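Local coordinates for flavin-dependent thymidylate synthase (Thermus thermophilus, PDB 6J61), which catalyses the reductive methylation of dUMP to dTMP, probably with methylenetetrahydrofolate as methyl donor and NADPH with bound FAD as the reducing system, at residues A[51-56]-A[216-221]; A[175-180]-A[202-207]; A[244-249]-A[257-262]. All coordinates share one frame; numbering follows the deposited sequence.

Contact 1 (A[51-56]-A[216-221]). With FAD (flavin-adenine dinucleotide), chain E.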
# COMPACT_ATOMS: atom_id res chain seq x y z
N TYR A 51 -0.88 15.27 -20.94
CA TYR A 51 0.12 14.29 -21.31
C TYR A 51 0.35 13.23 -20.22
O TYR A 51 0.40 12.03 -20.51
CB TYR A 51 1.43 15.02 -21.65
CG TYR A 51 2.60 14.12 -21.96
CD1 TYR A 51 3.30 13.47 -20.95
CD2 TYR A 51 2.99 13.88 -23.28
CE1 TYR A 51 4.33 12.60 -21.23
CE2 TYR A 51 4.03 13.01 -23.58
CZ TYR A 51 4.70 12.38 -22.54
OH TYR A 51 5.72 11.50 -22.81
N LEU A 52 0.48 13.68 -18.97
CA LEU A 52 0.73 12.78 -17.85
C LEU A 52 -0.40 11.77 -17.66
O LEU A 52 -0.17 10.61 -17.35
CB LEU A 52 0.93 13.59 -16.56
CG LEU A 52 2.15 14.52 -16.50
CD1 LEU A 52 2.11 15.33 -15.22
CD2 LEU A 52 3.43 13.71 -16.57
N MET A 53 -1.63 12.23 -17.84
CA MET A 53 -2.81 11.40 -17.71
C MET A 53 -2.78 10.32 -18.81
O MET A 53 -2.95 9.14 -18.53
CB MET A 53 -4.06 12.29 -17.84
CG MET A 53 -5.40 11.58 -17.87
SD MET A 53 -5.89 10.93 -16.29
CE MET A 53 -6.20 12.41 -15.40
N ARG A 54 -2.55 10.75 -20.05
CA ARG A 54 -2.48 9.87 -21.22
C ARG A 54 -1.46 8.75 -21.11
O ARG A 54 -1.75 7.60 -21.43
CB ARG A 54 -2.11 10.66 -22.48
CG ARG A 54 -3.21 11.43 -23.13
CD ARG A 54 -2.71 12.02 -24.45
NE ARG A 54 -1.80 13.14 -24.26
CZ ARG A 54 -0.90 13.54 -25.16
NH1 ARG A 54 -0.78 12.90 -26.31
NH2 ARG A 54 -0.13 14.58 -24.90
N HIS A 55 -0.25 9.11 -20.68
CA HIS A 55 0.84 8.15 -20.57
C HIS A 55 0.97 7.38 -19.26
O HIS A 55 1.96 6.68 -19.05
CB HIS A 55 2.16 8.86 -20.87
CG HIS A 55 2.26 9.34 -22.29
ND1 HIS A 55 3.21 8.87 -23.17
CD2 HIS A 55 1.51 10.23 -22.98
CE1 HIS A 55 3.03 9.43 -24.35
NE2 HIS A 55 2.01 10.26 -24.26
N ARG A 56 -0.03 7.50 -18.39
CA ARG A 56 0.00 6.79 -17.12
C ARG A 56 1.15 7.22 -16.21
O ARG A 56 1.58 6.43 -15.36
CB ARG A 56 0.09 5.28 -17.38
CG ARG A 56 -1.13 4.70 -18.06
CD ARG A 56 -2.31 4.67 -17.10
NE ARG A 56 -2.69 6.00 -16.63
CZ ARG A 56 -3.53 6.21 -15.62
NH1 ARG A 56 -4.08 5.18 -14.99
NH2 ARG A 56 -3.82 7.46 -15.25
N GLU A 216 -11.72 13.49 -17.22
CA GLU A 216 -12.99 13.36 -17.90
C GLU A 216 -12.81 12.85 -19.34
O GLU A 216 -13.38 11.84 -19.73
CB GLU A 216 -13.70 14.72 -17.89
CG GLU A 216 -15.07 14.72 -18.50
CD GLU A 216 -15.79 16.03 -18.28
OE1 GLU A 216 -15.25 17.10 -18.67
OE2 GLU A 216 -16.89 16.00 -17.71
N GLU A 217 -11.99 13.56 -20.10
CA GLU A 217 -11.70 13.24 -21.49
C GLU A 217 -11.11 11.84 -21.72
O GLU A 217 -11.65 11.06 -22.51
CB GLU A 217 -10.77 14.31 -22.06
CG GLU A 217 -10.28 14.11 -23.49
CD GLU A 217 -11.41 13.87 -24.49
OE1 GLU A 217 -12.42 14.60 -24.46
OE2 GLU A 217 -11.26 12.95 -25.31
N HIS A 218 -10.03 11.52 -21.02
CA HIS A 218 -9.34 10.24 -21.18
C HIS A 218 -9.85 9.01 -20.43
O HIS A 218 -9.70 7.89 -20.92
CB HIS A 218 -7.86 10.43 -20.85
CG HIS A 218 -7.17 11.38 -21.76
ND1 HIS A 218 -6.82 11.06 -23.06
CD2 HIS A 218 -6.79 12.67 -21.58
CE1 HIS A 218 -6.26 12.11 -23.64
NE2 HIS A 218 -6.23 13.10 -22.76
N LEU A 219 -10.44 9.18 -19.25
CA LEU A 219 -10.89 8.01 -18.51
C LEU A 219 -12.39 7.89 -18.28
O LEU A 219 -13.01 6.95 -18.75
CB LEU A 219 -10.17 7.90 -17.18
CG LEU A 219 -8.68 7.54 -17.25
CD1 LEU A 219 -8.48 6.32 -18.13
CD2 LEU A 219 -7.89 8.70 -17.82
N LEU A 220 -12.96 8.85 -17.56
CA LEU A 220 -14.38 8.80 -17.28
C LEU A 220 -15.21 8.60 -18.55
O LEU A 220 -15.98 7.64 -18.66
CB LEU A 220 -14.82 10.09 -16.57
CG LEU A 220 -16.09 10.00 -15.73
CD1 LEU A 220 -15.89 8.98 -14.63
CD2 LEU A 220 -16.40 11.34 -15.12
N GLU A 221 -15.03 9.51 -19.50
CA GLU A 221 -15.75 9.47 -20.77
C GLU A 221 -15.03 8.65 -21.84
O GLU A 221 -15.32 8.76 -23.03
CB GLU A 221 -15.99 10.89 -21.29
CG GLU A 221 -16.81 11.76 -20.35
CD GLU A 221 -17.93 10.98 -19.70
OE1 GLU A 221 -18.62 10.22 -20.41
OE2 GLU A 221 -18.13 11.13 -18.48
PA FAD E . 2.63 0.55 -8.02
O1A FAD E . 3.77 1.26 -7.39
O2A FAD E . 2.85 -1.04 -7.89
O5B FAD E . 1.29 0.98 -7.26
C5B FAD E . 0.17 0.46 -7.97
C4B FAD E . -1.08 1.21 -7.49
O4B FAD E . -1.26 1.00 -6.07
C3B FAD E . -0.92 2.71 -7.70
O3B FAD E . -1.39 3.13 -8.98
C2B FAD E . -1.71 3.30 -6.55
O2B FAD E . -3.09 3.41 -6.90
C1B FAD E . -1.46 2.29 -5.40
N9A FAD E . -0.29 2.63 -4.54
C8A FAD E . 0.85 1.87 -4.36
N7A FAD E . 1.67 2.45 -3.55
C5A FAD E . 1.14 3.62 -3.14
C6A FAD E . 1.56 4.66 -2.27
N6A FAD E . 2.79 4.58 -1.63
N1A FAD E . 0.75 5.73 -2.08
C2A FAD E . -0.45 5.83 -2.69
N3A FAD E . -0.88 4.87 -3.52
C4A FAD E . -0.13 3.76 -3.77
N1 FAD E . 8.55 8.10 -12.29
C2 FAD E . 9.40 9.05 -11.87
O2 FAD E . 9.78 9.02 -10.71
N3 FAD E . 9.85 10.04 -12.69
C4 FAD E . 9.46 10.15 -14.00
O4 FAD E . 9.88 11.04 -14.72
C4X FAD E . 8.51 9.12 -14.52
N5 FAD E . 8.05 9.11 -15.77
C5X FAD E . 7.18 8.17 -16.22
C6 FAD E . 6.71 8.20 -17.57
C7 FAD E . 5.82 7.24 -18.04
C7M FAD E . 5.36 7.33 -19.48
C8 FAD E . 5.36 6.19 -17.18
C8M FAD E . 4.39 5.14 -17.68
C9 FAD E . 5.80 6.13 -15.84
C9A FAD E . 6.72 7.11 -15.33
N10 FAD E . 7.19 7.08 -13.98
C10 FAD E . 8.07 8.07 -13.55
C1' FAD E . 6.77 6.04 -13.02
C2' FAD E . 5.41 6.31 -12.36
O2' FAD E . 5.35 7.66 -11.88
C3' FAD E . 5.18 5.30 -11.22
O3' FAD E . 6.12 5.50 -10.15
C4' FAD E . 5.30 3.83 -11.72
O4' FAD E . 4.78 3.71 -13.06
C5' FAD E . 4.53 2.90 -10.80
O5' FAD E . 3.15 2.98 -11.16
P FAD E . 2.26 2.52 -9.92
O1P FAD E . 2.59 3.37 -8.74
O2P FAD E . 0.72 2.71 -10.32
O3P FAD E . 2.54 0.93 -9.62
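R54 and H218 bring the two backbones closest, 6.9 Å from CA to CA, where the last turn of helix 42-54 meets the end of helix 209-220. From the first helix R54 lays its aliphatic stem over one face of the H218 imidazole: R54 CG sits 3.5 Å from the ring centroid and 29° off the ring normal, a CH-pi contact, though its exact closeness is doubtful in this model. The stem of E217 covers the opposite face, so the imidazole is held between two aliphatic chains. The polar ends are engaged elsewhere, with H218 NE2 hydrogen-bonded to D50, while the R54 guanidinium forms salt bridges to D50 and E258. One step back along the helix, M53 sets out toward helix 209-220 from its CB. With CG anti to the backbone N (chi1 174°) and further bends at chi2 and chi3, the thioether curls round so that M53 SD comes to 3.4 Å from L219 CD2, while M53 CG rests 4.0 Å from H218 CB. Just past these residues helix 42-54 ends in a Schellman motif, with R56 as the C-prime residue at positive phi and H57 N reaching back to L52 O. H55 O comes to 3.2 Å from C8M of the flavin, so the helix end lies against the dimethylbenzene ring as part of the FAD pocket wall. M53 also packs on A214 and F215 of helix 209-220, helix 253-263 covers R54 and H218 through R255, and L219 touches F224 of the second subunit.

Contact 2 (A[175-180]-A[202-207]). With FAD (flavin-adenine dinucleotide), chain E.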
# COMPACT_ATOMS: atom_id res chain seq x y z
N HIS A 175 -4.60 10.83 -7.61
CA HIS A 175 -4.45 9.66 -8.46
C HIS A 175 -5.40 8.54 -8.02
O HIS A 175 -6.13 7.97 -8.84
CB HIS A 175 -3.00 9.18 -8.39
CG HIS A 175 -2.79 7.81 -8.96
ND1 HIS A 175 -3.38 7.40 -10.14
CD2 HIS A 175 -2.03 6.78 -8.53
CE1 HIS A 175 -2.99 6.17 -10.41
NE2 HIS A 175 -2.17 5.77 -9.45
N ASN A 176 -5.40 8.23 -6.74
CA ASN A 176 -6.26 7.18 -6.21
C ASN A 176 -7.71 7.62 -6.06
O ASN A 176 -8.62 6.80 -6.00
CB ASN A 176 -5.70 6.68 -4.87
CG ASN A 176 -4.49 5.80 -5.07
OD1 ASN A 176 -4.60 4.71 -5.61
ND2 ASN A 176 -3.32 6.28 -4.66
N LEU A 177 -7.93 8.93 -5.99
CA LEU A 177 -9.28 9.42 -5.87
C LEU A 177 -9.92 9.28 -7.25
O LEU A 177 -11.09 8.96 -7.36
CB LEU A 177 -9.27 10.88 -5.40
CG LEU A 177 -10.61 11.59 -5.16
CD1 LEU A 177 -11.50 10.75 -4.25
CD2 LEU A 177 -10.35 12.96 -4.56
N PHE A 178 -9.14 9.50 -8.31
CA PHE A 178 -9.66 9.35 -9.67
C PHE A 178 -10.05 7.89 -9.89
O PHE A 178 -11.06 7.59 -10.53
CB PHE A 178 -8.62 9.76 -10.72
CG PHE A 178 -8.55 11.24 -10.98
CD1 PHE A 178 -9.70 12.00 -11.03
CD2 PHE A 178 -7.33 11.86 -11.22
CE1 PHE A 178 -9.64 13.37 -11.32
CE2 PHE A 178 -7.26 13.22 -11.52
CZ PHE A 178 -8.42 13.97 -11.57
N HIS A 179 -9.21 7.00 -9.37
CA HIS A 179 -9.45 5.57 -9.46
C HIS A 179 -10.81 5.29 -8.82
O HIS A 179 -11.67 4.62 -9.39
CB HIS A 179 -8.35 4.82 -8.72
CG HIS A 179 -8.47 3.33 -8.78
ND1 HIS A 179 -8.22 2.61 -9.93
CD2 HIS A 179 -8.80 2.42 -7.83
CE1 HIS A 179 -8.38 1.32 -9.68
NE2 HIS A 179 -8.73 1.18 -8.41
N PHE A 180 -10.99 5.81 -7.61
CA PHE A 180 -12.22 5.65 -6.84
C PHE A 180 -13.44 6.12 -7.63
O PHE A 180 -14.48 5.45 -7.68
CB PHE A 180 -12.12 6.46 -5.53
CG PHE A 180 -13.39 6.52 -4.74
CD1 PHE A 180 -13.84 5.42 -4.04
CD2 PHE A 180 -14.15 7.67 -4.72
CE1 PHE A 180 -15.02 5.46 -3.32
CE2 PHE A 180 -15.34 7.73 -4.01
CZ PHE A 180 -15.77 6.61 -3.30
N GLU A 202 -17.87 16.42 -8.09
CA GLU A 202 -18.18 17.84 -8.19
C GLU A 202 -17.12 18.68 -7.49
O GLU A 202 -16.62 19.67 -8.04
CB GLU A 202 -19.55 18.12 -7.59
CG GLU A 202 -20.24 19.30 -8.23
CD GLU A 202 -20.49 19.08 -9.71
OE1 GLU A 202 -21.24 18.14 -10.06
OE2 GLU A 202 -19.93 19.85 -10.53
N ILE A 203 -16.75 18.29 -6.27
CA ILE A 203 -15.76 19.06 -5.53
C ILE A 203 -14.41 19.04 -6.22
O ILE A 203 -13.73 20.05 -6.27
CB ILE A 203 -15.59 18.53 -4.09
CG1 ILE A 203 -16.92 18.60 -3.35
CG2 ILE A 203 -14.58 19.37 -3.34
CD1 ILE A 203 -16.87 17.98 -1.98
N VAL A 204 -14.03 17.89 -6.77
CA VAL A 204 -12.74 17.79 -7.45
C VAL A 204 -12.73 18.62 -8.73
O VAL A 204 -11.74 19.30 -9.04
CB VAL A 204 -12.38 16.30 -7.73
CG1 VAL A 204 -11.12 16.20 -8.58
CG2 VAL A 204 -12.16 15.57 -6.42
N LYS A 205 -13.83 18.59 -9.47
CA LYS A 205 -13.94 19.35 -10.72
C LYS A 205 -13.67 20.84 -10.49
O LYS A 205 -12.98 21.47 -11.28
CB LYS A 205 -15.32 19.14 -11.34
CG LYS A 205 -15.50 19.84 -12.66
CD LYS A 205 -16.87 19.52 -13.25
CE LYS A 205 -17.11 20.23 -14.59
NZ LYS A 205 -18.40 19.80 -15.23
N GLU A 206 -14.22 21.40 -9.42
CA GLU A 206 -13.99 22.82 -9.12
C GLU A 206 -12.57 23.10 -8.62
O GLU A 206 -11.98 24.11 -8.97
CB GLU A 206 -15.00 23.33 -8.09
CG GLU A 206 -16.21 24.07 -8.69
CD GLU A 206 -15.88 25.49 -9.17
OE1 GLU A 206 -15.54 26.35 -8.32
OE2 GLU A 206 -15.97 25.76 -10.39
N ARG A 207 -12.02 22.19 -7.81
CA ARG A 207 -10.69 22.37 -7.22
C ARG A 207 -9.48 22.09 -8.13
O ARG A 207 -8.48 22.79 -8.03
CB ARG A 207 -10.57 21.54 -5.95
CG ARG A 207 -11.84 21.49 -5.12
CD ARG A 207 -12.27 22.84 -4.59
NE ARG A 207 -11.28 23.38 -3.67
CZ ARG A 207 -11.56 24.27 -2.72
NH1 ARG A 207 -12.80 24.71 -2.57
NH2 ARG A 207 -10.60 24.71 -1.93
PA FAD E . 2.63 0.55 -8.02
O1A FAD E . 3.77 1.26 -7.39
O2A FAD E . 2.85 -1.04 -7.89
O5B FAD E . 1.29 0.98 -7.26
C5B FAD E . 0.17 0.46 -7.97
C4B FAD E . -1.08 1.21 -7.49
O4B FAD E . -1.26 1.00 -6.07
C3B FAD E . -0.92 2.71 -7.70
O3B FAD E . -1.39 3.13 -8.98
C2B FAD E . -1.71 3.30 -6.55
O2B FAD E . -3.09 3.41 -6.90
C1B FAD E . -1.46 2.29 -5.40
N9A FAD E . -0.29 2.63 -4.54
C8A FAD E . 0.85 1.87 -4.36
N7A FAD E . 1.67 2.45 -3.55
C5A FAD E . 1.14 3.62 -3.14
C6A FAD E . 1.56 4.66 -2.27
N6A FAD E . 2.79 4.58 -1.63
N1A FAD E . 0.75 5.73 -2.08
C2A FAD E . -0.45 5.83 -2.69
N3A FAD E . -0.88 4.87 -3.52
C4A FAD E . -0.13 3.76 -3.77
N1 FAD E . 8.55 8.10 -12.29
C2 FAD E . 9.40 9.05 -11.87
O2 FAD E . 9.78 9.02 -10.71
N3 FAD E . 9.85 10.04 -12.69
C4 FAD E . 9.46 10.15 -14.00
O4 FAD E . 9.88 11.04 -14.72
C4X FAD E . 8.51 9.12 -14.52
N5 FAD E . 8.05 9.11 -15.77
C5X FAD E . 7.18 8.17 -16.22
C6 FAD E . 6.71 8.20 -17.57
C7 FAD E . 5.82 7.24 -18.04
C7M FAD E . 5.36 7.33 -19.48
C8 FAD E . 5.36 6.19 -17.18
C8M FAD E . 4.39 5.14 -17.68
C9 FAD E . 5.80 6.13 -15.84
C9A FAD E . 6.72 7.11 -15.33
N10 FAD E . 7.19 7.08 -13.98
C10 FAD E . 8.07 8.07 -13.55
C1' FAD E . 6.77 6.04 -13.02
C2' FAD E . 5.41 6.31 -12.36
O2' FAD E . 5.35 7.66 -11.88
C3' FAD E . 5.18 5.30 -11.22
O3' FAD E . 6.12 5.50 -10.15
C4' FAD E . 5.30 3.83 -11.72
O4' FAD E . 4.78 3.71 -13.06
C5' FAD E . 4.53 2.90 -10.80
O5' FAD E . 3.15 2.98 -11.16
P FAD E . 2.26 2.52 -9.92
O1P FAD E . 2.59 3.37 -8.74
O2P FAD E . 0.72 2.71 -10.32
O3P FAD E . 2.54 0.93 -9.62
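The FAD pocket of the ThyX fold is built partly on helix 174-184, and L177 and F178 of that helix pack against V204 of helix 191-207 on the side away from the cofactor. The valine serves both neighbours by splitting its branches. A chi1 of 173° extends CG1 away from the valine's own backbone N, and the methyl reaches the F178 ring obliquely, V204 CG1 lying 4.2 Å from F178 CE1. The other branch, V204 CG2, is given to L177, whose CD2 stands 3.7 Å off; the two chains run antiparallel alongside one another. The contact is wholly apolar and buried, and the CA atoms of L177 and V204, the nearest pair, are 9.2 Å apart. F66 of strand 65-73 and Q172 of strand 165-173 extend the surroundings of L177 into the antiparallel sheet, while the F178 ring stacks with F215 of helix 209-220.

On its other side the same helix holds the adenosine part of the FAD. H175 offers NE2 at its ring edge, in the plane of the imidazole, to the ribose hydroxyl O3B at 2.8 Å, a nearly straight bond of 161° in which either partner could be the donor. H179, one turn further on, bonds a phosphate oxygen of another FAD, in keeping with sites assembled from three monomers. N176 grips sugar and base together. Its OD1 accepts a hydrogen bond from O2B, modelled so short that its length is doubtful, while ND2, which also bonds D173, donates to the adenine: N176 ND2 lies 3.0 Å from N3A of the FAD, with a bent N-H...N angle of 137°.

Contact 3 (A[244-249]-A[257-262]); sequences KALSSL and KEALEK
L246 reaches from helix 239-249 toward A259 and L260 of helix 253-263, and its side chain makes the whole contact on that helix. At CB, the bond from CA already points to the partner helix, but L246 CB itself is still 5.6 Å from A259 CB, too far to pack on it. Next along the chain, a chi1 of -65° turns CG away from the carbonyl. This is the branch point, with L246 CG 4.9 Å from A259 CB, and the two methyls part here. CD1 does the touching. L246 CD1 meets A259 CB at 3.8 Å and L260 CD2 at 4.1 Å, so one methyl sits against two neighbouring residues of the opposing helix. The other methyl, L246 CD2, stays 4.8 Å from A259 CB and makes no close contact there.

These two helices follow each other in the chain through a short link, and with helix 227-236 they form an all-helical C-terminal region, which probably corresponds to the extra C-terminal domain that marks this thymidylate synthase. A259 has just a methyl to offer, and its CA lies 8.4 Å from that of L246. L260 starts off to one side, yet its tip swings inward, and L246 and L260 lie side by side, pointing opposite ways; L260 also leans on Y242 and E243.

The second subunit closes in as well, with A232 packing on L246, and K262 NZ forming a salt bridge to E229 there. On the solvent side of helix 253-263, K257 NZ pairs with E261 OE2, one turn along, at 3.1 Å. The ammonium approaches that oxygen from above the carboxylate plane, 73° out of it.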
# COMPACT_ATOMS: atom_id res chain seq x y z
N LYS A 244 -7.96 11.23 -40.45
CA LYS A 244 -8.80 12.35 -40.87
C LYS A 244 -9.95 12.53 -39.89
O LYS A 244 -10.17 13.63 -39.38
CB LYS A 244 -9.34 12.14 -42.29
CG LYS A 244 -8.32 12.43 -43.39
CD LYS A 244 -8.92 12.36 -44.79
CE LYS A 244 -7.87 12.69 -45.85
NZ LYS A 244 -8.37 12.54 -47.26
N ALA A 245 -10.67 11.45 -39.61
CA ALA A 245 -11.80 11.49 -38.68
C ALA A 245 -11.41 12.12 -37.34
O ALA A 245 -12.17 12.90 -36.77
CB ALA A 245 -12.36 10.09 -38.47
N LEU A 246 -10.23 11.77 -36.83
CA LEU A 246 -9.77 12.30 -35.56
C LEU A 246 -9.48 13.80 -35.65
O LEU A 246 -10.06 14.60 -34.90
CB LEU A 246 -8.51 11.55 -35.09
CG LEU A 246 -8.68 10.07 -34.76
CD1 LEU A 246 -7.33 9.43 -34.56
CD2 LEU A 246 -9.54 9.90 -33.53
N SER A 247 -8.57 14.18 -36.55
CA SER A 247 -8.20 15.59 -36.72
C SER A 247 -9.46 16.40 -37.00
O SER A 247 -9.52 17.59 -36.70
CB SER A 247 -7.22 15.76 -37.89
OG SER A 247 -7.86 15.47 -39.12
N SER A 248 -10.46 15.73 -37.57
CA SER A 248 -11.72 16.38 -37.88
C SER A 248 -12.29 16.90 -36.58
O SER A 248 -12.92 17.95 -36.54
CB SER A 248 -12.71 15.40 -38.49
OG SER A 248 -12.15 14.74 -39.62
N LEU A 249 -12.06 16.14 -35.51
CA LEU A 249 -12.57 16.49 -34.19
C LEU A 249 -11.61 17.36 -33.38
O LEU A 249 -11.96 17.81 -32.29
CB LEU A 249 -12.93 15.21 -33.42
CG LEU A 249 -14.13 14.47 -34.03
CD1 LEU A 249 -14.44 13.22 -33.26
CD2 LEU A 249 -15.33 15.39 -34.03
N LYS A 257 -1.04 11.03 -33.31
CA LYS A 257 -0.12 9.93 -33.57
C LYS A 257 -0.41 8.79 -32.60
O LYS A 257 -0.54 7.63 -33.01
CB LYS A 257 1.32 10.41 -33.41
CG LYS A 257 2.35 9.34 -33.66
CD LYS A 257 3.76 9.92 -33.68
CE LYS A 257 4.80 8.82 -33.74
NZ LYS A 257 4.58 7.90 -34.90
N GLU A 258 -0.50 9.12 -31.32
CA GLU A 258 -0.78 8.13 -30.28
C GLU A 258 -2.10 7.40 -30.52
O GLU A 258 -2.14 6.17 -30.48
CB GLU A 258 -0.80 8.80 -28.91
CG GLU A 258 0.57 9.22 -28.41
CD GLU A 258 0.49 10.20 -27.24
OE1 GLU A 258 -0.56 10.24 -26.56
OE2 GLU A 258 1.48 10.92 -27.00
N ALA A 259 -3.16 8.15 -30.77
CA ALA A 259 -4.48 7.57 -31.01
C ALA A 259 -4.41 6.54 -32.14
O ALA A 259 -5.09 5.51 -32.11
CB ALA A 259 -5.49 8.66 -31.37
N LEU A 260 -3.60 6.83 -33.14
CA LEU A 260 -3.43 5.93 -34.26
C LEU A 260 -2.60 4.74 -33.81
O LEU A 260 -2.93 3.59 -34.10
CB LEU A 260 -2.73 6.63 -35.42
CG LEU A 260 -3.47 7.76 -36.13
CD1 LEU A 260 -2.56 8.38 -37.17
CD2 LEU A 260 -4.73 7.23 -36.76
N GLU A 261 -1.52 5.03 -33.08
CA GLU A 261 -0.63 3.98 -32.60
C GLU A 261 -1.32 3.04 -31.61
O GLU A 261 -0.80 1.98 -31.28
CB GLU A 261 0.64 4.60 -31.97
CG GLU A 261 1.47 5.42 -32.97
CD GLU A 261 2.80 5.93 -32.40
OE1 GLU A 261 2.78 6.66 -31.38
OE2 GLU A 261 3.87 5.60 -32.97
N LYS A 262 -2.50 3.44 -31.15
CA LYS A 262 -3.26 2.62 -30.21
C LYS A 262 -4.02 1.53 -30.96
O LYS A 262 -4.29 0.46 -30.42
CB LYS A 262 -4.29 3.46 -29.45
CG LYS A 262 -3.73 4.43 -28.43
CD LYS A 262 -4.89 5.11 -27.73
CE LYS A 262 -4.47 6.14 -26.71
NZ LYS A 262 -5.69 6.73 -26.13

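Overall arrangement
Contact 2 lies in the core, near the centre of the chain, contact 1 is partly buried further out, and contact 3 is in the peripheral C-terminal helices, buried locally. Contacts 1 and 2 share their surroundings: helices 191-207 and 209-220 are consecutive, M53 CE touches F178 CE2 at 4.1 Å, and both reach the FAD, contact 1 at its flavin methyl end and contact 2 at its adenosine. Contact 3 never meets contact 2 but joins contact 1 through the carboxylate of E258, which binds both R54 and H55. Across the paired segments, contact 3 is purely aliphatic, contact 2 adds a phenyl ring, and contact 1 mixes a thioether, an arginine stem and an imidazole. Contacts 1 and 3 also touch the second subunit.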